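Local coordinates for protein transcriptional regulator, AsnC family (Agrobacterium tumefaciens str. C58, PDB 3I4P) that probably regulates transcription as a sequence-specific DNA-binding protein of the Lrp/AsnC family, with a winged helix-turn-helix domain and an Lrp/AsnC ligand-binding domain that binds calcium, at residues E84-Y96 / L106-F119. Residues are numbered along the deposited sequence; the frame is centred on the assembly and turned at random.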
loop_
_atom_site.group_PDB
_atom_site.type_symbol
_atom_site.label_atom_id
_atom_site.label_comp_id
_atom_site.label_asym_id
_atom_site.label_seq_id
_atom_site.Cartn_x
_atom_site.Cartn_y
_atom_site.Cartn_z
ATOM N N GLU A 84 -5.609 -28.744 -2.137
ATOM C CA GLU A 84 -6.437 -29.787 -2.770
ATOM C C GLU A 84 -7.880 -29.309 -3.071
ATOM O O GLU A 84 -8.434 -29.655 -4.137
ATOM C CB GLU A 84 -6.495 -31.076 -1.929
ATOM C CG GLU A 84 -5.248 -31.954 -2.031
ATOM N N VAL A 85 -8.499 -28.534 -2.167
ATOM C CA VAL A 85 -9.899 -28.122 -2.384
ATOM C C VAL A 85 -9.982 -26.966 -3.376
ATOM O O VAL A 85 -10.906 -26.923 -4.184
ATOM C CB VAL A 85 -10.714 -27.792 -1.078
ATOM C CG1 VAL A 85 -10.504 -28.867 0.019
ATOM C CG2 VAL A 85 -10.426 -26.411 -0.589
ATOM N N VAL A 86 -9.030 -26.033 -3.343
ATOM C CA VAL A 86 -8.992 -25.003 -4.395
ATOM C C VAL A 86 -8.725 -25.635 -5.780
ATOM O O VAL A 86 -9.367 -25.264 -6.769
ATOM C CB VAL A 86 -8.018 -23.850 -4.079
ATOM C CG1 VAL A 86 -8.089 -22.803 -5.181
ATOM C CG2 VAL A 86 -8.390 -23.229 -2.719
ATOM N N SER A 87 -7.848 -26.638 -5.819
ATOM C CA SER A 87 -7.506 -27.341 -7.069
ATOM C C SER A 87 -8.673 -28.064 -7.719
ATOM O O SER A 87 -8.675 -28.238 -8.937
ATOM C CB SER A 87 -6.365 -28.340 -6.860
ATOM O OG SER A 87 -5.153 -27.644 -6.717
ATOM N N GLU A 88 -9.661 -28.483 -6.930
ATOM C CA GLU A 88 -10.771 -29.240 -7.503
ATOM C C GLU A 88 -11.672 -28.332 -8.360
ATOM O O GLU A 88 -12.369 -28.838 -9.224
ATOM C CB GLU A 88 -11.600 -29.983 -6.426
ATOM C CG GLU A 88 -10.936 -31.263 -5.834
ATOM C CD GLU A 88 -11.517 -31.671 -4.432
ATOM O OE1 GLU A 88 -12.759 -31.569 -4.227
ATOM O OE2 GLU A 88 -10.735 -32.083 -3.523
ATOM N N PHE A 89 -11.670 -27.021 -8.128
ATOM C CA PHE A 89 -12.603 -26.150 -8.842
ATOM C C PHE A 89 -12.171 -26.114 -10.283
ATOM O O PHE A 89 -11.002 -25.786 -10.581
ATOM C CB PHE A 89 -12.666 -24.720 -8.276
ATOM C CG PHE A 89 -13.363 -24.617 -6.951
ATOM C CD1 PHE A 89 -14.753 -24.476 -6.889
ATOM C CD2 PHE A 89 -12.637 -24.656 -5.767
ATOM C CE1 PHE A 89 -15.397 -24.400 -5.666
ATOM C CE2 PHE A 89 -13.276 -24.579 -4.526
ATOM C CZ PHE A 89 -14.658 -24.461 -4.475
ATOM N N PRO A 90 -13.102 -26.449 -11.191
ATOM C CA PRO A 90 -12.761 -26.418 -12.628
ATOM C C PRO A 90 -12.454 -25.005 -13.169
ATOM O O PRO A 90 -11.698 -24.870 -14.130
ATOM C CB PRO A 90 -13.986 -27.022 -13.306
ATOM C CG PRO A 90 -14.992 -27.327 -12.227
ATOM C CD PRO A 90 -14.490 -26.875 -10.921
ATOM N N GLU A 91 -13.009 -23.976 -12.521
ATOM C CA GLU A 91 -12.738 -22.611 -12.864
ATOM C C GLU A 91 -11.350 -22.159 -12.444
ATOM O O GLU A 91 -10.913 -21.154 -12.946
ATOM C CB GLU A 91 -13.743 -21.622 -12.244
ATOM C CG GLU A 91 -15.166 -21.868 -12.637
ATOM C CD GLU A 91 -15.896 -22.858 -11.709
ATOM O OE1 GLU A 91 -15.258 -23.518 -10.849
ATOM O OE2 GLU A 91 -17.133 -22.976 -11.870
ATOM N N VAL A 92 -10.678 -22.850 -11.530
ATOM C CA VAL A 92 -9.332 -22.425 -11.132
ATOM C C VAL A 92 -8.380 -23.105 -12.113
ATOM O O VAL A 92 -8.120 -24.330 -12.025
ATOM C CB VAL A 92 -8.990 -22.814 -9.680
ATOM C CG1 VAL A 92 -7.523 -22.446 -9.343
ATOM C CG2 VAL A 92 -10.030 -22.212 -8.729
ATOM N N VAL A 93 -7.910 -22.329 -13.088
ATOM C CA VAL A 93 -7.164 -22.952 -14.157
ATOM C C VAL A 93 -5.661 -22.918 -13.864
ATOM O O VAL A 93 -4.872 -23.714 -14.434
ATOM C CB VAL A 93 -7.565 -22.412 -15.546
ATOM C CG1 VAL A 93 -8.995 -22.908 -15.916
ATOM C CG2 VAL A 93 -7.414 -20.935 -15.617
ATOM N N GLU A 94 -5.262 -22.024 -12.955
ATOM C CA GLU A 94 -3.867 -21.919 -12.551
ATOM C C GLU A 94 -3.864 -21.530 -11.112
ATOM O O GLU A 94 -4.705 -20.768 -10.683
ATOM C CB GLU A 94 -3.088 -20.885 -13.388
ATOM C CG GLU A 94 -2.998 -21.223 -14.823
ATOM C CD GLU A 94 -2.294 -20.139 -15.693
ATOM O OE1 GLU A 94 -1.365 -19.479 -15.203
ATOM O OE2 GLU A 94 -2.698 -20.008 -16.873
ATOM N N PHE A 95 -2.887 -22.035 -10.380
ATOM C CA PHE A 95 -2.864 -21.908 -8.917
ATOM C C PHE A 95 -1.426 -21.994 -8.463
ATOM O O PHE A 95 -0.747 -23.021 -8.702
ATOM C CB PHE A 95 -3.711 -23.046 -8.338
ATOM C CG PHE A 95 -3.821 -23.080 -6.836
ATOM C CD1 PHE A 95 -3.628 -21.961 -6.040
ATOM C CD2 PHE A 95 -4.221 -24.248 -6.226
ATOM C CE1 PHE A 95 -3.803 -22.029 -4.644
ATOM C CE2 PHE A 95 -4.367 -24.324 -4.833
ATOM C CZ PHE A 95 -4.175 -23.205 -4.049
ATOM N N TYR A 96 -0.959 -20.918 -7.829
ATOM C CA TYR A 96 0.430 -20.803 -7.414
ATOM C C TYR A 96 0.545 -20.403 -5.984
ATOM O O TYR A 96 -0.184 -19.519 -5.497
ATOM C CB TYR A 96 1.197 -19.727 -8.227
ATOM C CG TYR A 96 1.268 -20.032 -9.683
ATOM C CD1 TYR A 96 2.329 -20.739 -10.223
ATOM C CD2 TYR A 96 0.237 -19.658 -10.520
ATOM C CE1 TYR A 96 2.359 -21.028 -11.553
ATOM C CE2 TYR A 96 0.245 -19.973 -11.837
ATOM C CZ TYR A 96 1.298 -20.650 -12.355
ATOM O OH TYR A 96 1.272 -20.939 -13.697
ATOM N N LEU A 106 -4.353 -17.227 -7.856
ATOM C CA LEU A 106 -5.187 -18.058 -8.739
ATOM C C LEU A 106 -5.542 -17.281 -9.997
ATOM O O LEU A 106 -5.746 -16.070 -9.940
ATOM C CB LEU A 106 -6.499 -18.497 -8.078
ATOM C CG LEU A 106 -6.619 -19.327 -6.801
ATOM C CD1 LEU A 106 -5.743 -18.845 -5.659
ATOM C CD2 LEU A 106 -8.141 -19.312 -6.368
ATOM N N ARG A 107 -5.605 -17.996 -11.113
ATOM C CA ARG A 107 -6.291 -17.526 -12.319
ATOM C C ARG A 107 -7.582 -18.297 -12.504
ATOM O O ARG A 107 -7.574 -19.539 -12.545
ATOM C CB ARG A 107 -5.458 -17.714 -13.574
ATOM C CG ARG A 107 -6.076 -17.027 -14.752
ATOM C CD ARG A 107 -5.130 -16.861 -15.949
ATOM N NE ARG A 107 -5.059 -18.068 -16.762
ATOM C CZ ARG A 107 -5.895 -18.437 -17.742
ATOM N NH1 ARG A 107 -5.668 -19.577 -18.379
ATOM N NH2 ARG A 107 -6.945 -17.728 -18.091
ATOM N N VAL A 108 -8.671 -17.545 -12.608
ATOM C CA VAL A 108 -10.035 -18.085 -12.640
ATOM C C VAL A 108 -10.669 -17.617 -13.934
ATOM O O VAL A 108 -10.472 -16.472 -14.340
ATOM C CB VAL A 108 -10.878 -17.590 -11.385
ATOM C CG1 VAL A 108 -12.399 -17.896 -11.528
ATOM C CG2 VAL A 108 -10.283 -18.171 -10.073
ATOM N N VAL A 109 -11.401 -18.508 -14.593
ATOM C CA VAL A 109 -12.162 -18.147 -15.809
ATOM C C VAL A 109 -13.687 -18.431 -15.604
ATOM O O VAL A 109 -14.099 -19.462 -15.037
ATOM C CB VAL A 109 -11.574 -18.829 -17.093
ATOM C CG1 VAL A 109 -10.075 -18.377 -17.329
ATOM C CG2 VAL A 109 -11.655 -20.321 -16.984
ATOM N N VAL A 110 -14.494 -17.476 -16.076
ATOM C CA VAL A 110 -15.944 -17.449 -15.910
ATOM C C VAL A 110 -16.499 -16.598 -17.076
ATOM O O VAL A 110 -15.731 -15.880 -17.739
ATOM C CB VAL A 110 -16.372 -16.851 -14.514
ATOM C CG1 VAL A 110 -16.066 -17.828 -13.368
ATOM C CG2 VAL A 110 -15.734 -15.486 -14.258
ATOM N N PRO A 111 -17.832 -16.667 -17.332
ATOM C CA PRO A 111 -18.432 -15.808 -18.388
ATOM C C PRO A 111 -18.576 -14.328 -18.012
ATOM O O PRO A 111 -18.516 -13.459 -18.893
ATOM C CB PRO A 111 -19.817 -16.425 -18.609
ATOM C CG PRO A 111 -20.107 -17.168 -17.318
ATOM C CD PRO A 111 -18.776 -17.694 -16.860
ATOM N N ASP A 112 -18.772 -14.048 -16.728
ATOM C CA ASP A 112 -19.136 -12.687 -16.287
ATOM C C ASP A 112 -18.918 -12.482 -14.783
ATOM O O ASP A 112 -18.596 -13.436 -14.070
ATOM C CB ASP A 112 -20.583 -12.334 -16.692
ATOM C CG ASP A 112 -21.621 -13.378 -16.247
ATOM O OD1 ASP A 112 -21.459 -14.037 -15.194
ATOM O OD2 ASP A 112 -22.639 -13.522 -16.974
ATOM N N ILE A 113 -19.090 -11.236 -14.325
ATOM C CA ILE A 113 -18.965 -10.871 -12.918
ATOM C C ILE A 113 -19.899 -11.708 -12.025
ATOM O O ILE A 113 -19.467 -12.220 -11.003
ATOM C CB ILE A 113 -19.186 -9.316 -12.709
ATOM C CG1 ILE A 113 -17.943 -8.545 -13.124
ATOM C CG2 ILE A 113 -19.550 -8.942 -11.275
ATOM C CD1 ILE A 113 -18.225 -7.014 -13.326
ATOM N N ALA A 114 -21.158 -11.873 -12.415
ATOM C CA ALA A 114 -22.105 -12.663 -11.611
ATOM C C ALA A 114 -21.637 -14.119 -11.444
ATOM O O ALA A 114 -21.705 -14.643 -10.338
ATOM C CB ALA A 114 -23.535 -12.592 -12.181
ATOM N N ALA A 115 -21.150 -14.746 -12.527
ATOM C CA ALA A 115 -20.574 -16.102 -12.463
ATOM C C ALA A 115 -19.358 -16.118 -11.516
ATOM O O ALA A 115 -19.122 -17.085 -10.831
ATOM C CB ALA A 115 -20.155 -16.612 -13.866
ATOM N N TYR A 116 -18.588 -15.037 -11.489
ATOM C CA TYR A 116 -17.451 -14.942 -10.578
ATOM C C TYR A 116 -17.907 -14.846 -9.168
ATOM O O TYR A 116 -17.362 -15.531 -8.309
ATOM C CB TYR A 116 -16.509 -13.752 -10.841
ATOM C CG TYR A 116 -15.390 -13.745 -9.820
ATOM C CD1 TYR A 116 -14.387 -14.712 -9.873
ATOM C CD2 TYR A 116 -15.351 -12.816 -8.781
ATOM C CE1 TYR A 116 -13.361 -14.747 -8.932
ATOM C CE2 TYR A 116 -14.307 -12.841 -7.837
ATOM C CZ TYR A 116 -13.339 -13.816 -7.934
ATOM O OH TYR A 116 -12.330 -13.901 -7.049
ATOM N N ASP A 117 -18.847 -13.941 -8.920
ATOM C CA ASP A 117 -19.476 -13.841 -7.595
ATOM C C ASP A 117 -19.941 -15.217 -7.063
ATOM O O ASP A 117 -19.592 -15.581 -5.955
ATOM C CB ASP A 117 -20.616 -12.830 -7.600
ATOM C CG ASP A 117 -21.112 -12.495 -6.192
ATOM O OD1 ASP A 117 -20.304 -12.423 -5.244
ATOM O OD2 ASP A 117 -22.326 -12.303 -6.022
ATOM N N ALA A 118 -20.664 -15.995 -7.867
ATOM C CA ALA A 118 -21.157 -17.328 -7.421
ATOM C C ALA A 118 -20.024 -18.359 -7.248
ATOM O O ALA A 118 -20.143 -19.293 -6.449
ATOM C CB ALA A 118 -22.251 -17.865 -8.373
ATOM N N PHE A 119 -18.936 -18.208 -7.998
ATOM C CA PHE A 119 -17.782 -19.109 -7.852
ATOM C C PHE A 119 -17.121 -18.841 -6.491
ATOM O O PHE A 119 -16.873 -19.757 -5.703
ATOM C CB PHE A 119 -16.744 -18.929 -8.985
ATOM C CG PHE A 119 -15.331 -19.323 -8.565
ATOM C CD1 PHE A 119 -14.957 -20.659 -8.504
ATOM C CD2 PHE A 119 -14.410 -18.352 -8.155
ATOM C CE1 PHE A 119 -13.682 -21.033 -8.050
ATOM C CE2 PHE A 119 -13.126 -18.709 -7.709
ATOM C CZ PHE A 119 -12.755 -20.049 -7.663
HETATM O O HOH W 1 -4.279 -22.085 -18.322
#
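Two groups grip the backbone oxygen of Arg107: Val93 N at 2.9 Å and, more weakly, Glu94 N at 3.4 Å. Two consecutive residues thus face one, the signature of a classic beta bulge, and Glu94 O receives Arg107 N in return. Glu94 and Arg107 also pair through their side chains. The Arg107 chain, extended to CG and CD, bends at chi3 (82°) and presents NE to Glu94 OE2 at 3.1 Å, a salt bridge whose donor lies well above the carboxylate plane. A water accepts from Arg107 NH1 and donates to Glu94 OE2, while Val93 CG2 lies over one guanidinium face. On the sheet face carrying Val92 and Val108, packing is apolar. Phe119, from helix 113-126, directs its edge at the face of the Phe89 ring in a T-shaped stack (centroids 5.4 Å apart), and its CZ meets Val92 CG2 at 3.6 Å. Leu106 CD2 touches Val86 CG1 at 3.7 Å, bringing in helix 76-88. Buried Glu91 OE1 lacks a polar partner, but Glu91 OE2 forms a salt bridge with Arg122 of its own chain and a hydrogen bond with Tyr151 of the second subunit. Strand 92-98 continues the sheet into that subunit. An antiparallel sheet with both helices on one face is characteristic of the ferredoxin-like alpha-beta sandwich of Lrp/AsnC ligand-binding domains.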